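Local coordinates for superantigen-like protein SSL10 (Staphylococcus aureus subsp. aureus, PDB 6LWT) that probably blocks the classical complement pathway by binding the Fc region of human IgG, and probably also slows plasma clotting by binding prothrombin, at residues D157-I162 with F169-L174; E69-F74 with G90-N95; S103-N108 with Y124-E129. All blocks are in the same frame, centred on the assembly; numbering follows the deposited sequence.

Contact 1: D157-I162 with F169-L174; sequences DGRVKI and FYNLDL
Gly-158 meets Leu-174 where the antiparallel beta hairpin of strands 159-164 and 169-173, at the edge of the beta-grasp sheet, opens out. The carbonyl oxygen of Gly-158 is gripped twice, by Leu-174 N and by Arg-159 NH1, which reach it from opposite faces of the carbonyl plane; the isobutyl group of Leu-174 folds back against the same peptide.

Arg-159 rises on the face it shares with Lys-161, Asn-171 and Asp-173. Its chain bends at chi2 (-69°), which brings the guanidinium alongside Asp-173, and Arg-159 NH1 makes a hydrogen-bonded salt bridge to Asp-157 OD1 at 2.9 Å. Asp-173 OD1 lies 3.5 Å from Arg-159 NH1 but over the guanidinium face, a salt bridge of charge alone with no N-H aimed at it. The other carboxylate oxygen of Asp-173 pairs with Arg-175, which extends the network.

Val-160 turns to the other face and exchanges two backbone bonds with Leu-172, the shorter being Leu-172 N to Val-160 O at 2.7 Å and nearly straight (174°). Its CG2 methyl packs on Leu-174 CD2 at 3.8 Å, and Ile-195 and Val-197 of strand 192-198 adjoin it.

Lys-161 runs out extended past Asn-171, whose OD1 lies 3.7 Å from Lys-161 CB, and ends above the Phe-169 ring in a cation-pi contact, with Lys-161 NZ 4.1 Å from the ring centroid and only 3° off the ring normal.

Ile-162 returns to the buried face, where Leu-136 and Leu-140 of helix 133-148 cover it. Ile-162 and Tyr-170 pair through two backbone bonds, while CD1 of Ile-162 touches CD1 of Leu-172 at 3.8 Å.

Contact 2: E69-F74 with G90-N95; sequences EGLDVF and GGVIQN
Asp-72 and Ile-93 form the central antiparallel hydrogen-bonded pair, with Asp-72 N to Ile-93 O and Ile-93 N to Asp-72 O both 2.9 Å and nearly straight. Two residues on, Phe-74 N donates to Gly-91 O, and Val-73 and Val-92 make the non-hydrogen-bonded pair between.

On the face of Val-73 and Val-92, Leu-71 adds its CD2 methyl, 4.0 Å from Val-92 CG1 and 3.8 Å from Gln-94 CG. On the other face, Asp-72 and Ile-93 lie side by side. With CG anti to the backbone N (chi1 179°), the Asp-72 carboxylate reaches a water, 2.8 Å from Asp-72 OD2, that lies within bonding distance of Gly-91 O as well, though it has more acceptors in reach than protons to give. A second water bridges Phe-74 O and Gly-90 O where the strands part.

Farther out, the buried Asp-72 OD2 is held by a salt bridge to Lys-128 and a hydrogen bond from Asn-96, probably keeping the carboxylate charged. Gly-70 and Leu-71 both face Ile-32, a G1 beta bulge at the corner of the chain. The pair belongs to the OB-fold barrel: strand 26-30 flanks strand 71-76 beside Val-73, strand 49-54 borders strand 85-93, and helix 133-148 meets Phe-74 through Glu-135 and Lys-139.

Contact 3: S103-N108 with Y124-E129; sequences SAPILN and YYIKKE
Ser-103 and Ile-126 form a single antiparallel bridge, with Ser-103 N to Ile-126 O at 2.9 Å and Ile-126 N to Ser-103 O at 2.8 Å; farther along, Tyr-124 N meets Pro-105 O at 2.9 Å.

Ala-104 CB rests against CD1 and CE1 of Tyr-125, 3.7 Å from CE1, in the more exposed part of the contact. The ring of Pro-105 brings its CD to 3.3 Å from Tyr-124 O and leans more loosely towards Ile-126, Pro-105 CG to Ile-126 CD1 at 4.3 Å.

These residues extend, as irregular chain, the pairing of strands 106-110 and 120-123 at one side of the beta-grasp sheet, whose inner face is packed on helix 133-148. Tyr-124 is directed there: chi1 of 179° sets its CG opposite the backbone N, and its side chain touches Leu-136, Lys-139 and Leu-140 of that helix. Leu-107 crosses Tyr-124 at an angle, CB to CB at 3.9 Å, and its CD2 lies 4.0 Å from Tyr-124 CD1. Beyond Leu-107 stand Ile-195 and Val-197 of strand 192-198, while Ile-126 touches Ile-192 of the same strand.

Overall arrangement
Contact 2 belongs to the OB-fold domain and is almost wholly buried, whereas contacts 1 and 3 are partly buried and lie at the two outer sides of the beta-grasp sheet, contact 3 partly in the loop that follows strand 120-123. Those two, with centres 16 Å apart, do not touch, but strand 192-198 serves both, and helix 133-148 reaches all three. Their chemistry follows their place: contact 1 carries charged and cation-pi pairs on its outer face and aliphatic packing within, contact 3 relies on apolar and tyrosine contacts, and contact 2 adds bridging waters and a buried carboxylate to its backbone pairing. Contacts 2 and 3 meet across the two domains through a salt bridge from Asp-72 to Lys-128.

Contact 1: D157-I162 with F169-L174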
loop_
_atom_site.group_PDB
_atom_site.type_symbol
_atom_site.label_atom_id
_atom_site.label_comp_id
_atom_site.label_asym_id
_atom_site.label_seq_id
_atom_site.Cartn_x
_atom_site.Cartn_y
_atom_site.Cartn_z
ATOM N N ASP A 157 18.183 1.503 -1.422
ATOM C CA ASP A 157 18.274 2.136 -2.738
ATOM C C ASP A 157 17.682 1.210 -3.821
ATOM O O ASP A 157 18.362 0.352 -4.383
ATOM C CB ASP A 157 19.720 2.536 -3.089
ATOM C CG ASP A 157 19.787 3.655 -4.122
ATOM O OD1 ASP A 157 18.780 3.908 -4.836
ATOM O OD2 ASP A 157 20.856 4.301 -4.219
ATOM N N GLY A 158 16.402 1.404 -4.093
ATOM C CA GLY A 158 15.727 0.659 -5.146
ATOM C C GLY A 158 14.476 1.375 -5.594
ATOM O O GLY A 158 14.049 2.373 -4.977
ATOM N N ARG A 159 13.885 0.869 -6.671
ATOM C CA ARG A 159 12.668 1.437 -7.216
ATOM C C ARG A 159 11.706 0.329 -7.571
ATOM O O ARG A 159 12.116 -0.803 -7.838
ATOM C CB ARG A 159 12.951 2.250 -8.477
ATOM C CG ARG A 159 14.041 3.308 -8.352
ATOM C CD ARG A 159 13.688 4.500 -7.463
ATOM N NE ARG A 159 14.814 5.438 -7.515
ATOM C CZ ARG A 159 15.919 5.375 -6.765
ATOM N NH1 ARG A 159 16.088 4.439 -5.826
ATOM N NH2 ARG A 159 16.880 6.277 -6.957
ATOM N N VAL A 160 10.421 0.660 -7.560
ATOM C CA VAL A 160 9.401 -0.272 -8.016
ATOM C C VAL A 160 8.495 0.443 -9.001
ATOM O O VAL A 160 7.879 1.412 -8.609
ATOM C CB VAL A 160 8.525 -0.775 -6.856
ATOM C CG1 VAL A 160 7.440 -1.698 -7.402
ATOM C CG2 VAL A 160 9.365 -1.467 -5.789
ATOM N N LYS A 161 8.383 -0.042 -10.236
ATOM C CA LYS A 161 7.534 0.594 -11.249
ATOM C C LYS A 161 6.353 -0.315 -11.565
ATOM O O LYS A 161 6.535 -1.403 -12.118
ATOM C CB LYS A 161 8.312 0.918 -12.522
ATOM C CG LYS A 161 7.476 1.601 -13.617
ATOM C CD LYS A 161 8.245 1.766 -14.926
ATOM C CE LYS A 161 7.400 2.453 -15.993
ATOM N NZ LYS A 161 8.213 3.263 -16.951
ATOM N N ILE A 162 5.164 0.155 -11.223
ATOM C CA ILE A 162 3.931 -0.565 -11.512
ATOM C C ILE A 162 3.350 0.022 -12.806
ATOM O O ILE A 162 2.953 1.191 -12.835
ATOM C CB ILE A 162 2.936 -0.419 -10.342
ATOM C CG1 ILE A 162 3.536 -0.968 -9.034
ATOM C CG2 ILE A 162 1.610 -1.087 -10.665
ATOM C CD1 ILE A 162 2.955 -0.330 -7.789
ATOM N N PHE A 169 1.533 4.533 -15.121
ATOM C CA PHE A 169 2.431 3.873 -14.215
ATOM C C PHE A 169 2.610 4.658 -12.938
ATOM O O PHE A 169 2.303 5.868 -12.863
ATOM C CB PHE A 169 3.794 3.552 -14.859
ATOM C CG PHE A 169 4.641 4.759 -15.170
ATOM C CD1 PHE A 169 5.532 5.262 -14.220
ATOM C CD2 PHE A 169 4.570 5.379 -16.412
ATOM C CE1 PHE A 169 6.332 6.361 -14.506
ATOM C CE2 PHE A 169 5.383 6.466 -16.714
ATOM C CZ PHE A 169 6.241 6.984 -15.745
ATOM N N TYR A 170 3.117 3.940 -11.946
ATOM C CA TYR A 170 3.517 4.528 -10.673
ATOM C C TYR A 170 4.946 4.068 -10.420
ATOM O O TYR A 170 5.195 2.862 -10.349
ATOM C CB TYR A 170 2.616 4.038 -9.529
ATOM C CG TYR A 170 1.136 4.284 -9.749
ATOM C CD1 TYR A 170 0.359 3.335 -10.410
ATOM C CD2 TYR A 170 0.528 5.483 -9.371
ATOM C CE1 TYR A 170 -1.001 3.564 -10.660
ATOM C CE2 TYR A 170 -0.826 5.710 -9.610
ATOM C CZ TYR A 170 -1.585 4.744 -10.256
ATOM O OH TYR A 170 -2.929 4.920 -10.517
ATOM N N ASN A 171 5.878 5.010 -10.252
ATOM C CA ASN A 171 7.236 4.648 -9.897
ATOM C C ASN A 171 7.452 4.975 -8.419
ATOM O O ASN A 171 7.397 6.147 -8.031
ATOM C CB ASN A 171 8.230 5.365 -10.801
ATOM C CG ASN A 171 9.649 4.927 -10.542
ATOM O OD1 ASN A 171 9.998 3.777 -10.788
ATOM N ND2 ASN A 171 10.463 5.828 -9.977
ATOM N N LEU A 172 7.659 3.939 -7.615
ATOM C CA LEU A 172 7.847 4.064 -6.165
ATOM C C LEU A 172 9.314 4.060 -5.789
ATOM O O LEU A 172 10.096 3.242 -6.293
ATOM C CB LEU A 172 7.169 2.913 -5.446
ATOM C CG LEU A 172 5.699 2.708 -5.772
ATOM C CD1 LEU A 172 5.207 1.395 -5.198
ATOM C CD2 LEU A 172 4.890 3.855 -5.220
ATOM N N ASP A 173 9.687 4.989 -4.910
ATOM C CA ASP A 173 11.055 5.093 -4.431
ATOM C C ASP A 173 11.182 4.336 -3.103
ATOM O O ASP A 173 10.611 4.734 -2.091
ATOM C CB ASP A 173 11.406 6.567 -4.247
ATOM C CG ASP A 173 12.886 6.799 -3.939
ATOM O OD1 ASP A 173 13.673 5.830 -3.736
ATOM O OD2 ASP A 173 13.245 7.998 -3.906
ATOM N N LEU A 174 11.956 3.256 -3.099
ATOM C CA LEU A 174 12.156 2.462 -1.888
ATOM C C LEU A 174 13.019 3.176 -0.830
ATOM O O LEU A 174 13.033 2.748 0.313
ATOM C CB LEU A 174 12.726 1.074 -2.199
ATOM C CG LEU A 174 11.839 0.229 -3.134
ATOM C CD1 LEU A 174 12.598 -1.025 -3.514
ATOM C CD2 LEU A 174 10.517 -0.092 -2.465
#

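Contact 2: E69-F74 with G90-N95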
loop_
_atom_site.group_PDB
_atom_site.type_symbol
_atom_site.label_atom_id
_atom_site.label_comp_id
_atom_site.label_asym_id
_atom_site.label_seq_id
_atom_site.Cartn_x
_atom_site.Cartn_y
_atom_site.Cartn_z
ATOM N N GLU A 69 -21.315 2.402 4.400
ATOM C CA GLU A 69 -21.416 0.962 4.602
ATOM C C GLU A 69 -20.629 0.266 3.484
ATOM O O GLU A 69 -20.416 0.840 2.418
ATOM C CB GLU A 69 -22.878 0.498 4.562
ATOM C CG GLU A 69 -23.770 1.118 5.633
ATOM C CD GLU A 69 -25.126 0.420 5.766
ATOM O OE1 GLU A 69 -25.698 -0.009 4.733
ATOM O OE2 GLU A 69 -25.629 0.305 6.908
ATOM N N GLY A 70 -20.207 -0.963 3.750
ATOM C CA GLY A 70 -19.530 -1.812 2.764
ATOM C C GLY A 70 -18.166 -1.348 2.284
ATOM O O GLY A 70 -17.770 -1.657 1.150
ATOM N N LEU A 71 -17.446 -0.612 3.133
ATOM C CA LEU A 71 -16.102 -0.145 2.804
ATOM C C LEU A 71 -15.104 -1.301 2.925
ATOM O O LEU A 71 -15.264 -2.219 3.749
ATOM C CB LEU A 71 -15.659 0.972 3.753
ATOM C CG LEU A 71 -16.480 2.250 3.777
ATOM C CD1 LEU A 71 -15.902 3.187 4.813
ATOM C CD2 LEU A 71 -16.500 2.917 2.415
ATOM N N ASP A 72 -14.076 -1.239 2.098
ATOM C CA ASP A 72 -12.945 -2.125 2.185
ATOM C C ASP A 72 -11.811 -1.231 2.662
ATOM O O ASP A 72 -11.530 -0.242 2.025
ATOM C CB ASP A 72 -12.660 -2.688 0.796
ATOM C CG ASP A 72 -11.482 -3.617 0.777
ATOM O OD1 ASP A 72 -11.591 -4.668 1.426
ATOM O OD2 ASP A 72 -10.471 -3.331 0.095
ATOM N N VAL A 73 -11.181 -1.584 3.780
ATOM C CA VAL A 73 -10.126 -0.772 4.399
ATOM C C VAL A 73 -8.856 -1.603 4.568
ATOM O O VAL A 73 -8.893 -2.695 5.172
ATOM C CB VAL A 73 -10.569 -0.190 5.767
ATOM C CG1 VAL A 73 -9.482 0.701 6.363
ATOM C CG2 VAL A 73 -11.839 0.635 5.590
ATOM N N PHE A 74 -7.749 -1.103 4.011
ATOM C CA PHE A 74 -6.428 -1.670 4.268
ATOM C C PHE A 74 -5.762 -0.789 5.309
ATOM O O PHE A 74 -5.304 0.324 5.016
ATOM C CB PHE A 74 -5.561 -1.773 3.024
ATOM C CG PHE A 74 -4.224 -2.422 3.292
ATOM C CD1 PHE A 74 -4.157 -3.783 3.554
ATOM C CD2 PHE A 74 -3.053 -1.689 3.297
ATOM C CE1 PHE A 74 -2.936 -4.407 3.800
ATOM C CE2 PHE A 74 -1.828 -2.303 3.555
ATOM C CZ PHE A 74 -1.768 -3.660 3.807
ATOM N N GLY A 90 -5.575 6.715 4.376
ATOM C CA GLY A 90 -6.087 6.224 3.083
ATOM C C GLY A 90 -6.527 4.784 3.134
ATOM O O GLY A 90 -7.028 4.309 4.141
ATOM N N GLY A 91 -6.297 4.066 2.042
ATOM C CA GLY A 91 -6.541 2.633 2.033
ATOM C C GLY A 91 -7.999 2.228 1.967
ATOM O O GLY A 91 -8.294 1.099 2.262
ATOM N N VAL A 92 -8.898 3.133 1.557
ATOM C CA VAL A 92 -10.344 2.887 1.561
ATOM C C VAL A 92 -10.880 2.783 0.135
ATOM O O VAL A 92 -10.629 3.670 -0.675
ATOM C CB VAL A 92 -11.122 4.027 2.256
ATOM C CG1 VAL A 92 -12.606 3.706 2.324
ATOM C CG2 VAL A 92 -10.573 4.285 3.655
ATOM N N ILE A 93 -11.628 1.720 -0.126
ATOM C CA ILE A 93 -12.366 1.521 -1.381
ATOM C C ILE A 93 -13.851 1.278 -1.076
ATOM O O ILE A 93 -14.194 0.418 -0.251
ATOM C CB ILE A 93 -11.818 0.316 -2.182
ATOM C CG1 ILE A 93 -10.364 0.557 -2.585
ATOM C CG2 ILE A 93 -12.689 0.066 -3.421
ATOM C CD1 ILE A 93 -9.611 -0.709 -2.991
ATOM N N GLN A 94 -14.728 2.012 -1.757
ATOM C CA GLN A 94 -16.169 1.948 -1.471
ATOM C C GLN A 94 -16.870 0.716 -2.021
ATOM O O GLN A 94 -17.735 0.164 -1.347
ATOM C CB GLN A 94 -16.870 3.230 -1.914
ATOM C CG GLN A 94 -16.438 4.409 -1.045
ATOM C CD GLN A 94 -16.973 5.762 -1.492
ATOM O OE1 GLN A 94 -16.199 6.651 -1.849
ATOM N NE2 GLN A 94 -18.288 5.935 -1.441
ATOM N N ASN A 95 -16.531 0.264 -3.217
ATOM C CA ASN A 95 -17.214 -0.935 -3.737
ATOM C C ASN A 95 -16.224 -1.919 -4.279
ATOM O O ASN A 95 -15.952 -1.947 -5.475
ATOM C CB ASN A 95 -18.266 -0.571 -4.787
ATOM C CG ASN A 95 -19.514 0.027 -4.165
ATOM O OD1 ASN A 95 -20.121 -0.576 -3.270
ATOM N ND2 ASN A 95 -19.903 1.214 -4.623
HETATM O O HOH W 1 -8.934 -0.983 0.371
HETATM O O HOH W 2 -6.068 2.576 6.086
#

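Contact 3: S103-N108 with Y124-E129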
loop_
_atom_site.group_PDB
_atom_site.type_symbol
_atom_site.label_atom_id
_atom_site.label_comp_id
_atom_site.label_asym_id
_atom_site.label_seq_id
_atom_site.Cartn_x
_atom_site.Cartn_y
_atom_site.Cartn_z
ATOM N N SER A 103 -6.038 -11.472 -10.332
ATOM C CA SER A 103 -5.074 -10.816 -11.194
ATOM C C SER A 103 -3.668 -11.311 -10.917
ATOM O O SER A 103 -3.264 -11.412 -9.764
ATOM C CB SER A 103 -5.154 -9.311 -10.987
ATOM O OG SER A 103 -6.415 -8.841 -11.386
ATOM N N ALA A 104 -2.915 -11.605 -11.985
ATOM C CA ALA A 104 -1.567 -12.152 -11.862
ATOM C C ALA A 104 -0.548 -11.409 -12.751
ATOM O O ALA A 104 0.099 -12.021 -13.614
ATOM C CB ALA A 104 -1.574 -13.636 -12.197
ATOM N N PRO A 105 -0.369 -10.089 -12.525
ATOM C CA PRO A 105 0.729 -9.421 -13.247
ATOM C C PRO A 105 2.065 -10.065 -12.955
ATOM O O PRO A 105 2.263 -10.636 -11.880
ATOM C CB PRO A 105 0.737 -7.995 -12.668
ATOM C CG PRO A 105 0.063 -8.132 -11.345
ATOM C CD PRO A 105 -0.999 -9.189 -11.550
ATOM N N ILE A 106 2.992 -9.920 -13.888
ATOM C CA ILE A 106 4.329 -10.431 -13.690
ATOM C C ILE A 106 5.170 -9.414 -12.927
ATOM O O ILE A 106 5.321 -8.277 -13.360
ATOM C CB ILE A 106 5.013 -10.800 -15.014
ATOM C CG1 ILE A 106 4.138 -11.800 -15.806
ATOM C CG2 ILE A 106 6.398 -11.356 -14.730
ATOM C CD1 ILE A 106 3.835 -13.094 -15.080
ATOM N N LEU A 107 5.724 -9.876 -11.811
ATOM C CA LEU A 107 6.688 -9.129 -11.024
ATOM C C LEU A 107 8.078 -9.540 -11.490
ATOM O O LEU A 107 8.389 -10.736 -11.503
ATOM C CB LEU A 107 6.507 -9.467 -9.550
ATOM C CG LEU A 107 7.513 -8.976 -8.515
ATOM C CD1 LEU A 107 7.731 -7.495 -8.615
ATOM C CD2 LEU A 107 7.015 -9.359 -7.119
ATOM N N ASN A 108 8.912 -8.579 -11.864
ATOM C CA ASN A 108 10.282 -8.909 -12.236
ATOM C C ASN A 108 11.273 -8.145 -11.378
ATOM O O ASN A 108 11.083 -6.943 -11.139
ATOM C CB ASN A 108 10.535 -8.833 -13.752
ATOM C CG ASN A 108 10.582 -7.417 -14.318
ATOM O OD1 ASN A 108 9.618 -6.944 -14.916
ATOM N ND2 ASN A 108 11.725 -6.769 -14.202
ATOM N N TYR A 124 2.639 -12.325 -9.575
ATOM C CA TYR A 124 2.355 -11.718 -8.282
ATOM C C TYR A 124 0.849 -11.580 -8.219
ATOM O O TYR A 124 0.268 -10.907 -9.059
ATOM C CB TYR A 124 3.004 -10.343 -8.170
ATOM C CG TYR A 124 2.690 -9.697 -6.854
ATOM C CD1 TYR A 124 3.366 -10.075 -5.697
ATOM C CD2 TYR A 124 1.646 -8.767 -6.749
ATOM C CE1 TYR A 124 3.048 -9.511 -4.464
ATOM C CE2 TYR A 124 1.309 -8.209 -5.527
ATOM C CZ TYR A 124 2.015 -8.573 -4.389
ATOM O OH TYR A 124 1.672 -8.005 -3.174
ATOM N N TYR A 125 0.221 -12.252 -7.253
ATOM C CA TYR A 125 -1.225 -12.410 -7.253
ATOM C C TYR A 125 -1.914 -11.316 -6.447
ATOM O O TYR A 125 -1.441 -10.930 -5.380
ATOM C CB TYR A 125 -1.614 -13.808 -6.734
ATOM C CG TYR A 125 -1.055 -14.905 -7.599
ATOM C CD1 TYR A 125 -1.638 -15.213 -8.826
ATOM C CD2 TYR A 125 0.080 -15.617 -7.208
ATOM C CE1 TYR A 125 -1.110 -16.208 -9.638
ATOM C CE2 TYR A 125 0.616 -16.614 -8.011
ATOM C CZ TYR A 125 0.017 -16.904 -9.221
ATOM O OH TYR A 125 0.554 -17.873 -10.026
ATOM N N ILE A 126 -3.003 -10.804 -7.010
ATOM C CA ILE A 126 -3.869 -9.826 -6.377
ATOM C C ILE A 126 -5.311 -10.352 -6.460
ATOM O O ILE A 126 -5.846 -10.516 -7.570
ATOM C CB ILE A 126 -3.766 -8.469 -7.084
ATOM C CG1 ILE A 126 -2.330 -7.942 -6.986
ATOM C CG2 ILE A 126 -4.725 -7.480 -6.453
ATOM C CD1 ILE A 126 -2.057 -6.749 -7.846
ATOM N N LYS A 127 -5.927 -10.579 -5.298
ATOM C CA LYS A 127 -7.258 -11.227 -5.218
ATOM C C LYS A 127 -8.401 -10.224 -5.441
ATOM O O LYS A 127 -9.429 -10.572 -6.020
ATOM C CB LYS A 127 -7.503 -11.938 -3.872
ATOM C CG LYS A 127 -6.314 -12.567 -3.162
ATOM C CD LYS A 127 -5.685 -13.736 -3.902
ATOM C CE LYS A 127 -4.233 -13.901 -3.475
ATOM N NZ LYS A 127 -3.725 -15.270 -3.729
ATOM N N LYS A 128 -8.213 -8.987 -4.995
ATOM C CA LYS A 128 -9.252 -7.960 -5.094
ATOM C C LYS A 128 -9.411 -7.404 -6.508
ATOM O O LYS A 128 -8.454 -7.316 -7.266
ATOM C CB LYS A 128 -8.929 -6.798 -4.157
ATOM C CG LYS A 128 -8.797 -7.157 -2.692
ATOM C CD LYS A 128 -8.120 -6.032 -1.923
ATOM C CE LYS A 128 -8.649 -6.004 -0.505
ATOM N NZ LYS A 128 -7.915 -5.066 0.365
ATOM N N GLU A 129 -10.627 -6.989 -6.839
ATOM C CA GLU A 129 -10.905 -6.276 -8.084
ATOM C C GLU A 129 -10.242 -4.903 -8.120
ATOM O O GLU A 129 -9.860 -4.427 -9.191
ATOM C CB GLU A 129 -12.420 -6.090 -8.270
ATOM C CG GLU A 129 -12.811 -5.196 -9.441
ATOM C CD GLU A 129 -14.312 -5.149 -9.701
ATOM O OE1 GLU A 129 -14.949 -6.230 -9.733
ATOM O OE2 GLU A 129 -14.847 -4.030 -9.894
#